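Local coordinates for myosin-I heavy chain (Dictyostelium discoideum, PDB 5EJR), which works as an actin-based motor with ATPase activity in early phagocytosis and adhesion, the chain here being its second MyTH4-FERM tail module, at residues A[40-49]-A[110-120]; A[70-78]-A[122-130]. One frame throughout, in Å; residues are numbered along the deposited sequence.

Contact 1 (A[40-49]-A[110-120]); sequences TAFYFNKDPI and QAYRQTNKNPK
The R113 guanidinium lies between two groups of the 40-49 loop: Y43 O stands 3.4 Å above its plane and I49 CG2 covers the opposite face. At the rim NH1 donates to A41 O (2.8 Å) from above that carbonyl's plane, while NH2 donates to a water within hydrogen-bonding distance of N45 O and D47 O. The F44 ring carries the N118 amide stacked on one face, the planes 18° apart, and P119 CD approaches F44 CE1 to 3.5 Å; N118 ND2 also bonds S123 OG. K117 CE sits over one face of Y43, whose edge meets N116 ND2. Because F44 CG is anti to the backbone N (chi1 172°), the ring extends past the R113-N116 turn to N118 and P119, while F44 N donates to N116 O (2.9 Å). Q114, bent at chi2, turns its amide back: OE1 takes the N45 N-H on an in-plane lone pair (3.2 Å), with a weak return bond from NE2 to N45 O. Arginine and glutamine suit a site rich in main-chain groups, each serving several. The chemistry implies that this MyTH4 segment, irregular after 3-10 residues 40-41, is held largely by its backbone polar atoms, F44 adding apolar cover.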
loop_
_atom_site.group_PDB
_atom_site.type_symbol
_atom_site.label_atom_id
_atom_site.label_comp_id
_atom_site.label_asym_id
_atom_site.label_seq_id
_atom_site.Cartn_x
_atom_site.Cartn_y
_atom_site.Cartn_z
ATOM N N THR A 40 -11.816 14.859 37.962
ATOM C CA THR A 40 -12.732 13.787 37.519
ATOM C C THR A 40 -12.823 13.669 35.973
ATOM O O THR A 40 -13.324 12.662 35.450
ATOM C CB THR A 40 -14.122 13.926 38.169
ATOM O OG1 THR A 40 -14.762 15.110 37.700
ATOM C CG2 THR A 40 -14.073 13.922 39.690
ATOM N N ALA A 41 -12.334 14.705 35.253
ATOM C CA ALA A 41 -12.311 14.749 33.797
ATOM C C ALA A 41 -11.243 13.782 33.267
ATOM O O ALA A 41 -11.354 13.340 32.133
ATOM C CB ALA A 41 -12.028 16.166 33.318
ATOM N N PHE A 42 -10.229 13.449 34.102
ATOM C CA PHE A 42 -9.153 12.510 33.776
ATOM C C PHE A 42 -9.551 11.047 34.016
ATOM O O PHE A 42 -8.749 10.149 33.751
ATOM C CB PHE A 42 -7.913 12.817 34.624
ATOM C CG PHE A 42 -7.182 14.091 34.289
ATOM C CD1 PHE A 42 -6.549 14.247 33.058
ATOM C CD2 PHE A 42 -7.060 15.107 35.228
ATOM C CE1 PHE A 42 -5.844 15.413 32.760
ATOM C CE2 PHE A 42 -6.348 16.270 34.931
ATOM C CZ PHE A 42 -5.741 16.411 33.702
ATOM N N TYR A 43 -10.758 10.805 34.543
ATOM C CA TYR A 43 -11.183 9.460 34.892
ATOM C C TYR A 43 -12.205 8.880 33.937
ATOM O O TYR A 43 -13.057 9.612 33.418
ATOM C CB TYR A 43 -11.709 9.408 36.349
ATOM C CG TYR A 43 -10.779 9.956 37.414
ATOM C CD1 TYR A 43 -9.399 9.806 37.309
ATOM C CD2 TYR A 43 -11.281 10.538 38.575
ATOM C CE1 TYR A 43 -8.538 10.322 38.274
ATOM C CE2 TYR A 43 -10.430 11.015 39.572
ATOM C CZ TYR A 43 -9.056 10.909 39.413
ATOM O OH TYR A 43 -8.197 11.375 40.379
ATOM N N PHE A 44 -12.134 7.548 33.738
ATOM C CA PHE A 44 -13.043 6.767 32.899
ATOM C C PHE A 44 -14.508 6.946 33.314
ATOM O O PHE A 44 -14.814 7.029 34.500
ATOM C CB PHE A 44 -12.667 5.262 32.916
ATOM C CG PHE A 44 -13.662 4.341 32.232
ATOM C CD1 PHE A 44 -14.754 3.825 32.924
ATOM C CD2 PHE A 44 -13.542 4.041 30.878
ATOM C CE1 PHE A 44 -15.709 3.033 32.274
ATOM C CE2 PHE A 44 -14.488 3.232 30.235
ATOM C CZ PHE A 44 -15.566 2.737 30.936
ATOM N N ASN A 45 -15.401 6.982 32.324
ATOM C CA ASN A 45 -16.841 7.034 32.504
ATOM C C ASN A 45 -17.484 6.262 31.371
ATOM O O ASN A 45 -17.043 6.361 30.223
ATOM C CB ASN A 45 -17.371 8.467 32.581
ATOM C CG ASN A 45 -18.752 8.554 33.182
ATOM O OD1 ASN A 45 -19.733 8.003 32.657
ATOM N ND2 ASN A 45 -18.851 9.229 34.316
ATOM N N LYS A 46 -18.520 5.481 31.702
ATOM C CA LYS A 46 -19.254 4.625 30.766
ATOM C C LYS A 46 -20.123 5.404 29.774
ATOM O O LYS A 46 -20.551 4.831 28.772
ATOM C CB LYS A 46 -20.129 3.603 31.535
ATOM C CG LYS A 46 -19.361 2.595 32.396
ATOM C CD LYS A 46 -18.979 1.325 31.627
ATOM C CE LYS A 46 -18.331 0.292 32.517
ATOM N NZ LYS A 46 -17.700 -0.802 31.730
ATOM N N ASP A 47 -20.421 6.681 30.071
ATOM C CA ASP A 47 -21.270 7.544 29.251
ATOM C C ASP A 47 -20.487 8.403 28.257
ATOM O O ASP A 47 -19.417 8.910 28.611
ATOM C CB ASP A 47 -22.149 8.447 30.144
ATOM C CG ASP A 47 -23.174 7.709 30.994
ATOM O OD1 ASP A 47 -23.598 6.594 30.590
ATOM O OD2 ASP A 47 -23.581 8.259 32.046
ATOM N N PRO A 48 -21.023 8.617 27.025
ATOM C CA PRO A 48 -20.319 9.473 26.055
ATOM C C PRO A 48 -20.349 10.937 26.477
ATOM O O PRO A 48 -21.413 11.430 26.848
ATOM C CB PRO A 48 -21.101 9.258 24.746
ATOM C CG PRO A 48 -22.035 8.110 24.996
ATOM C CD PRO A 48 -22.294 8.111 26.464
ATOM N N ILE A 49 -19.182 11.623 26.433
ATOM C CA ILE A 49 -19.037 13.038 26.797
ATOM C C ILE A 49 -19.908 13.942 25.892
ATOM O O ILE A 49 -20.022 13.702 24.683
ATOM C CB ILE A 49 -17.557 13.516 26.893
ATOM C CG1 ILE A 49 -16.821 13.447 25.519
ATOM C CG2 ILE A 49 -16.810 12.755 28.006
ATOM C CD1 ILE A 49 -15.467 14.173 25.396
ATOM N N GLN A 110 -8.529 12.186 25.546
ATOM C CA GLN A 110 -9.712 11.299 25.585
ATOM C C GLN A 110 -9.312 9.840 25.723
ATOM O O GLN A 110 -10.011 9.081 26.401
ATOM C CB GLN A 110 -10.583 11.417 24.328
ATOM C CG GLN A 110 -11.394 12.697 24.192
ATOM C CD GLN A 110 -12.256 12.698 22.940
ATOM O OE1 GLN A 110 -12.221 11.782 22.105
ATOM N NE2 GLN A 110 -13.099 13.708 22.809
ATOM N N ALA A 111 -8.227 9.428 25.009
ATOM C CA ALA A 111 -7.767 8.042 25.011
ATOM C C ALA A 111 -7.230 7.720 26.396
ATOM O O ALA A 111 -7.632 6.708 26.973
ATOM C CB ALA A 111 -6.691 7.832 23.944
ATOM N N TYR A 112 -6.369 8.602 26.937
ATOM C CA TYR A 112 -5.764 8.439 28.252
ATOM C C TYR A 112 -6.803 8.398 29.385
ATOM O O TYR A 112 -6.774 7.475 30.203
ATOM C CB TYR A 112 -4.676 9.491 28.538
ATOM C CG TYR A 112 -4.079 9.272 29.910
ATOM C CD1 TYR A 112 -3.161 8.247 30.135
ATOM C CD2 TYR A 112 -4.548 9.981 31.017
ATOM C CE1 TYR A 112 -2.680 7.974 31.416
ATOM C CE2 TYR A 112 -4.071 9.717 32.301
ATOM C CZ TYR A 112 -3.142 8.711 32.495
ATOM O OH TYR A 112 -2.677 8.456 33.756
ATOM N N ARG A 113 -7.712 9.387 29.428
ATOM C CA ARG A 113 -8.796 9.467 30.424
ATOM C C ARG A 113 -9.534 8.124 30.498
ATOM O O ARG A 113 -9.818 7.634 31.589
ATOM C CB ARG A 113 -9.777 10.599 30.054
ATOM C CG ARG A 113 -11.180 10.466 30.646
ATOM C CD ARG A 113 -12.211 11.116 29.757
ATOM N NE ARG A 113 -13.574 10.740 30.108
ATOM C CZ ARG A 113 -14.380 11.478 30.864
ATOM N NH1 ARG A 113 -13.947 12.613 31.397
ATOM N NH2 ARG A 113 -15.623 11.083 31.102
ATOM N N GLN A 114 -9.800 7.509 29.342
ATOM C CA GLN A 114 -10.545 6.261 29.326
ATOM C C GLN A 114 -9.729 5.040 29.821
ATOM O O GLN A 114 -10.322 4.005 30.117
ATOM C CB GLN A 114 -11.179 6.046 27.960
ATOM C CG GLN A 114 -12.345 7.015 27.683
ATOM C CD GLN A 114 -13.553 6.772 28.569
ATOM O OE1 GLN A 114 -13.707 7.359 29.647
ATOM N NE2 GLN A 114 -14.426 5.886 28.141
ATOM N N THR A 115 -8.408 5.195 30.010
ATOM C CA THR A 115 -7.541 4.127 30.551
ATOM C C THR A 115 -7.395 4.252 32.083
ATOM O O THR A 115 -6.995 3.292 32.736
ATOM C CB THR A 115 -6.129 4.154 29.923
ATOM O OG1 THR A 115 -5.368 5.226 30.471
ATOM C CG2 THR A 115 -6.140 4.216 28.407
ATOM N N ASN A 116 -7.657 5.449 32.629
ATOM C CA ASN A 116 -7.532 5.773 34.052
ATOM C C ASN A 116 -8.817 5.423 34.813
ATOM O O ASN A 116 -9.865 6.006 34.544
ATOM C CB ASN A 116 -7.191 7.262 34.203
ATOM C CG ASN A 116 -6.364 7.637 35.403
ATOM O OD1 ASN A 116 -5.533 6.870 35.902
ATOM N ND2 ASN A 116 -6.498 8.882 35.826
ATOM N N LYS A 117 -8.727 4.457 35.752
ATOM C CA LYS A 117 -9.820 3.966 36.612
ATOM C C LYS A 117 -10.970 3.354 35.794
ATOM O O LYS A 117 -12.146 3.683 35.970
ATOM C CB LYS A 117 -10.308 5.032 37.626
ATOM C CG LYS A 117 -9.208 5.553 38.556
ATOM C CD LYS A 117 -9.750 6.529 39.606
ATOM C CE LYS A 117 -8.659 7.259 40.367
ATOM N NZ LYS A 117 -7.858 6.358 41.242
ATOM N N ASN A 118 -10.599 2.440 34.899
ATOM C CA ASN A 118 -11.512 1.708 34.047
ATOM C C ASN A 118 -11.855 0.394 34.791
ATOM O O ASN A 118 -10.931 -0.318 35.193
ATOM C CB ASN A 118 -10.818 1.422 32.702
ATOM C CG ASN A 118 -11.705 0.937 31.588
ATOM O OD1 ASN A 118 -12.702 0.245 31.793
ATOM N ND2 ASN A 118 -11.337 1.279 30.358
ATOM N N PRO A 119 -13.146 0.035 34.983
ATOM C CA PRO A 119 -13.455 -1.213 35.713
ATOM C C PRO A 119 -13.109 -2.489 34.945
ATOM O O PRO A 119 -13.232 -3.586 35.498
ATOM C CB PRO A 119 -14.964 -1.106 35.979
ATOM C CG PRO A 119 -15.479 -0.247 34.873
ATOM C CD PRO A 119 -14.381 0.754 34.605
ATOM N N LYS A 120 -12.699 -2.352 33.666
ATOM C CA LYS A 120 -12.335 -3.496 32.819
ATOM C C LYS A 120 -10.924 -3.332 32.283
ATOM O O LYS A 120 -10.623 -2.346 31.602
ATOM C CB LYS A 120 -13.340 -3.715 31.674
ATOM C CG LYS A 120 -14.753 -4.043 32.142
ATOM C CD LYS A 120 -15.700 -4.270 30.973
ATOM C CE LYS A 120 -17.078 -4.708 31.415
ATOM N NZ LYS A 120 -17.087 -6.085 31.990
HETATM O O HOH W 1 -16.723 9.114 29.439
HETATM O O HOH W 2 -14.922 -0.858 30.695
#

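Contact 2 (A[70-78]-A[122-130]); sequences EIMMWMGDY and ESAKKGFEL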
loop_
_atom_site.group_PDB
_atom_site.type_symbol
_atom_site.label_atom_id
_atom_site.label_comp_id
_atom_site.label_asym_id
_atom_site.label_seq_id
_atom_site.Cartn_x
_atom_site.Cartn_y
_atom_site.Cartn_z
ATOM N N GLU A 70 -16.171 7.065 19.184
ATOM C CA GLU A 70 -15.368 6.152 18.366
ATOM C C GLU A 70 -14.290 5.470 19.219
ATOM O O GLU A 70 -14.079 4.260 19.077
ATOM C CB GLU A 70 -14.788 6.865 17.135
ATOM C CG GLU A 70 -15.872 7.192 16.118
ATOM C CD GLU A 70 -15.464 7.855 14.819
ATOM O OE1 GLU A 70 -14.278 8.227 14.668
ATOM O OE2 GLU A 70 -16.353 8.028 13.957
ATOM N N ILE A 71 -13.649 6.236 20.134
ATOM C CA ILE A 71 -12.669 5.716 21.095
ATOM C C ILE A 71 -13.362 4.619 21.938
ATOM O O ILE A 71 -12.845 3.504 22.060
ATOM C CB ILE A 71 -12.052 6.869 21.930
ATOM C CG1 ILE A 71 -11.108 7.704 21.040
ATOM C CG2 ILE A 71 -11.328 6.344 23.179
ATOM C CD1 ILE A 71 -10.321 8.843 21.712
ATOM N N MET A 72 -14.591 4.918 22.413
ATOM C CA MET A 72 -15.442 4.002 23.177
ATOM C C MET A 72 -15.759 2.727 22.396
ATOM O O MET A 72 -15.770 1.648 22.976
ATOM C CB MET A 72 -16.726 4.718 23.622
ATOM C CG MET A 72 -16.490 5.768 24.695
ATOM S SD MET A 72 -18.032 6.422 25.404
ATOM C CE MET A 72 -18.756 4.917 26.068
ATOM N N MET A 73 -15.973 2.846 21.080
ATOM C CA MET A 73 -16.228 1.724 20.174
ATOM C C MET A 73 -14.981 0.865 20.046
ATOM O O MET A 73 -15.082 -0.356 20.012
ATOM C CB MET A 73 -16.614 2.243 18.785
ATOM C CG MET A 73 -18.016 2.760 18.703
ATOM S SD MET A 73 -18.272 3.765 17.229
ATOM C CE MET A 73 -18.660 2.574 16.129
ATOM N N TRP A 74 -13.802 1.505 19.953
ATOM C CA TRP A 74 -12.524 0.806 19.817
ATOM C C TRP A 74 -12.220 -0.004 21.090
ATOM O O TRP A 74 -11.814 -1.170 21.015
ATOM C CB TRP A 74 -11.396 1.804 19.530
ATOM C CG TRP A 74 -10.042 1.200 19.705
ATOM C CD1 TRP A 74 -9.181 1.393 20.747
ATOM C CD2 TRP A 74 -9.438 0.215 18.859
ATOM N NE1 TRP A 74 -8.049 0.629 20.573
ATOM C CE2 TRP A 74 -8.191 -0.126 19.436
ATOM C CE3 TRP A 74 -9.820 -0.402 17.653
ATOM C CZ2 TRP A 74 -7.317 -1.044 18.838
ATOM C CZ3 TRP A 74 -8.947 -1.301 17.055
ATOM C CH2 TRP A 74 -7.721 -1.625 17.653
ATOM N N MET A 75 -12.449 0.636 22.251
ATOM C CA MET A 75 -12.243 0.092 23.589
ATOM C C MET A 75 -13.302 -0.933 24.012
ATOM O O MET A 75 -13.101 -1.623 25.007
ATOM C CB MET A 75 -12.126 1.233 24.597
ATOM C CG MET A 75 -10.848 2.015 24.426
ATOM S SD MET A 75 -10.754 3.489 25.451
ATOM C CE MET A 75 -10.477 2.708 27.093
ATOM N N GLY A 76 -14.387 -1.045 23.244
ATOM C CA GLY A 76 -15.474 -1.983 23.507
ATOM C C GLY A 76 -16.442 -1.546 24.593
ATOM O O GLY A 76 -17.055 -2.390 25.250
ATOM N N ASP A 77 -16.591 -0.228 24.786
ATOM C CA ASP A 77 -17.487 0.380 25.775
ATOM C C ASP A 77 -18.727 1.021 25.132
ATOM O O ASP A 77 -19.591 1.534 25.842
ATOM C CB ASP A 77 -16.728 1.403 26.638
ATOM C CG ASP A 77 -15.569 0.812 27.416
ATOM O OD1 ASP A 77 -15.769 -0.232 28.089
ATOM O OD2 ASP A 77 -14.470 1.401 27.373
ATOM N N TYR A 78 -18.803 0.987 23.793
ATOM C CA TYR A 78 -19.893 1.513 22.967
ATOM C C TYR A 78 -20.027 0.558 21.776
ATOM O O TYR A 78 -19.003 0.098 21.262
ATOM C CB TYR A 78 -19.557 2.933 22.495
ATOM C CG TYR A 78 -20.721 3.736 21.954
ATOM C CD1 TYR A 78 -21.451 4.588 22.781
ATOM C CD2 TYR A 78 -21.030 3.725 20.595
ATOM C CE1 TYR A 78 -22.489 5.373 22.277
ATOM C CE2 TYR A 78 -22.066 4.508 20.080
ATOM C CZ TYR A 78 -22.789 5.336 20.924
ATOM O OH TYR A 78 -23.814 6.104 20.423
ATOM N N GLU A 122 -9.616 -5.261 30.101
ATOM C CA GLU A 122 -9.724 -5.603 28.679
ATOM C C GLU A 122 -10.304 -4.457 27.836
ATOM O O GLU A 122 -10.573 -4.643 26.644
ATOM C CB GLU A 122 -10.490 -6.927 28.461
ATOM C CG GLU A 122 -11.999 -6.857 28.663
ATOM C CD GLU A 122 -12.794 -7.653 27.645
ATOM O OE1 GLU A 122 -13.312 -7.039 26.684
ATOM O OE2 GLU A 122 -12.886 -8.892 27.799
ATOM N N SER A 123 -10.424 -3.260 28.440
ATOM C CA SER A 123 -10.873 -2.016 27.826
ATOM C C SER A 123 -9.740 -0.994 27.988
ATOM O O SER A 123 -9.390 -0.331 27.012
ATOM C CB SER A 123 -12.171 -1.530 28.465
ATOM O OG SER A 123 -12.454 -0.179 28.147
ATOM N N ALA A 124 -9.121 -0.914 29.190
ATOM C CA ALA A 124 -7.990 -0.014 29.468
ATOM C C ALA A 124 -6.764 -0.313 28.592
ATOM O O ALA A 124 -6.055 0.620 28.219
ATOM C CB ALA A 124 -7.597 -0.088 30.933
ATOM N N LYS A 125 -6.499 -1.608 28.299
ATOM C CA LYS A 125 -5.362 -2.066 27.490
ATOM C C LYS A 125 -5.518 -1.552 26.037
ATOM O O LYS A 125 -4.539 -1.082 25.449
ATOM C CB LYS A 125 -5.258 -3.607 27.554
ATOM C CG LYS A 125 -4.103 -4.223 26.772
ATOM C CD LYS A 125 -4.120 -5.746 26.863
ATOM C CE LYS A 125 -2.974 -6.409 26.128
ATOM N NZ LYS A 125 -1.652 -6.135 26.763
ATOM N N LYS A 126 -6.761 -1.613 25.505
ATOM C CA LYS A 126 -7.188 -1.144 24.187
ATOM C C LYS A 126 -7.016 0.376 24.091
ATOM O O LYS A 126 -6.695 0.902 23.020
ATOM C CB LYS A 126 -8.653 -1.541 23.920
ATOM C CG LYS A 126 -8.826 -2.980 23.440
ATOM C CD LYS A 126 -10.288 -3.391 23.512
ATOM C CE LYS A 126 -10.553 -4.780 22.997
ATOM N NZ LYS A 126 -12.017 -5.049 22.898
ATOM N N GLY A 127 -7.216 1.057 25.225
ATOM C CA GLY A 127 -7.016 2.490 25.354
ATOM C C GLY A 127 -5.553 2.797 25.170
ATOM O O GLY A 127 -5.203 3.726 24.436
ATOM N N PHE A 128 -4.672 1.970 25.773
ATOM C CA PHE A 128 -3.233 2.150 25.561
ATOM C C PHE A 128 -2.782 1.747 24.136
ATOM O O PHE A 128 -1.842 2.348 23.615
ATOM C CB PHE A 128 -2.398 1.445 26.638
ATOM C CG PHE A 128 -2.414 2.166 27.968
ATOM C CD1 PHE A 128 -1.866 3.436 28.097
ATOM C CD2 PHE A 128 -2.980 1.575 29.091
ATOM C CE1 PHE A 128 -1.900 4.109 29.324
ATOM C CE2 PHE A 128 -3.007 2.247 30.318
ATOM C CZ PHE A 128 -2.468 3.509 30.426
ATOM N N GLU A 129 -3.460 0.758 23.511
ATOM C CA GLU A 129 -3.172 0.327 22.121
ATOM C C GLU A 129 -3.438 1.504 21.166
ATOM O O GLU A 129 -2.659 1.750 20.232
ATOM C CB GLU A 129 -4.060 -0.862 21.723
ATOM C CG GLU A 129 -3.633 -2.180 22.351
ATOM C CD GLU A 129 -4.531 -3.359 22.046
ATOM O OE1 GLU A 129 -5.748 -3.147 21.844
ATOM O OE2 GLU A 129 -4.024 -4.503 22.038
ATOM N N LEU A 130 -4.517 2.264 21.448
ATOM C CA LEU A 130 -4.883 3.465 20.695
ATOM C C LEU A 130 -3.803 4.524 20.867
ATOM O O LEU A 130 -3.410 5.124 19.880
ATOM C CB LEU A 130 -6.279 3.983 21.118
ATOM C CG LEU A 130 -6.734 5.380 20.615
ATOM C CD1 LEU A 130 -6.746 5.465 19.093
ATOM C CD2 LEU A 130 -8.105 5.695 21.127
HETATM O O HOH W 3 -13.418 -4.021 20.183
#
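W74 holds CG anti to its main-chain nitrogen (chi1 166°), which sends the indole across to helix 121-137, where NE1 donates to K126 O at 2.8 Å. In S123 a similar torsion directs OG at D77, just beyond helix 58-75. M75 instead has CG beside its backbone N, and the bend at chi3 (73°) folds CE toward S123 O, 3.2 Å away.

The indole bond uses the ring edge: K126 O lies close to the ring plane, although NE1 stands above the plane of the carbonyl. L130 N reaches the same oxygen from the opposite face, so K126 O is gripped twice. Tryptophan suits the place because its large apolar ring packs while its edge N-H donates. L130 CB packs beside the pyrrole part of the indole, and L130 CD2 meets I71 CG1 at 3.6 Å. Elsewhere the indole touches helices 86-99 and 194-205, the latter also holding R201, the salt-bridge partner of E129.

M75 is a knob in a hole formed by S123, A124, K126 and G127. Glycine suits position 127 because a beta carbon there would crowd M75 CE; the flexible thioether fits the groove that remains. The helix axes approach to 9.2 Å, with their directions 120° apart.

G76, with positive phi, is the C' residue of a Schellman motif in which D77 N bonds M72 O. That turn brings D77 to S123, whose OG donates to OD2 (2.7 Å) on the syn side. Serine's short hydroxyl donates to D77 while N118 ND2 donates to it.

The chemistry implies a buried helix pair joined by apolar packing and two unlike hydrogen bonds, one from tryptophan to a helix carbonyl, one from a serine hydroxyl satisfying D77 OD2.

From the N terminus the chain passes through 40-49, then 70-78 at the end of helix 58-75, then 110-120 and 122-130. Contact 1 closes a loop across the 60 residues between its segments, and contact 2 one across 43; the segments alternate, so the two closures cross rather than nest. The join between helix 104-113 and helix 121-137 connects them directly: N118 ND2 probably bonds S123 OG (2.9 Å), and Q114 O packs against M75 CE. K46 O also meets M72 CE. Together they tie the loop ahead of helix 58-75, that helix's C-terminal end, the end of helix 104-113, the connection after it and the first turns of helix 121-137 within the MyTH4 domain.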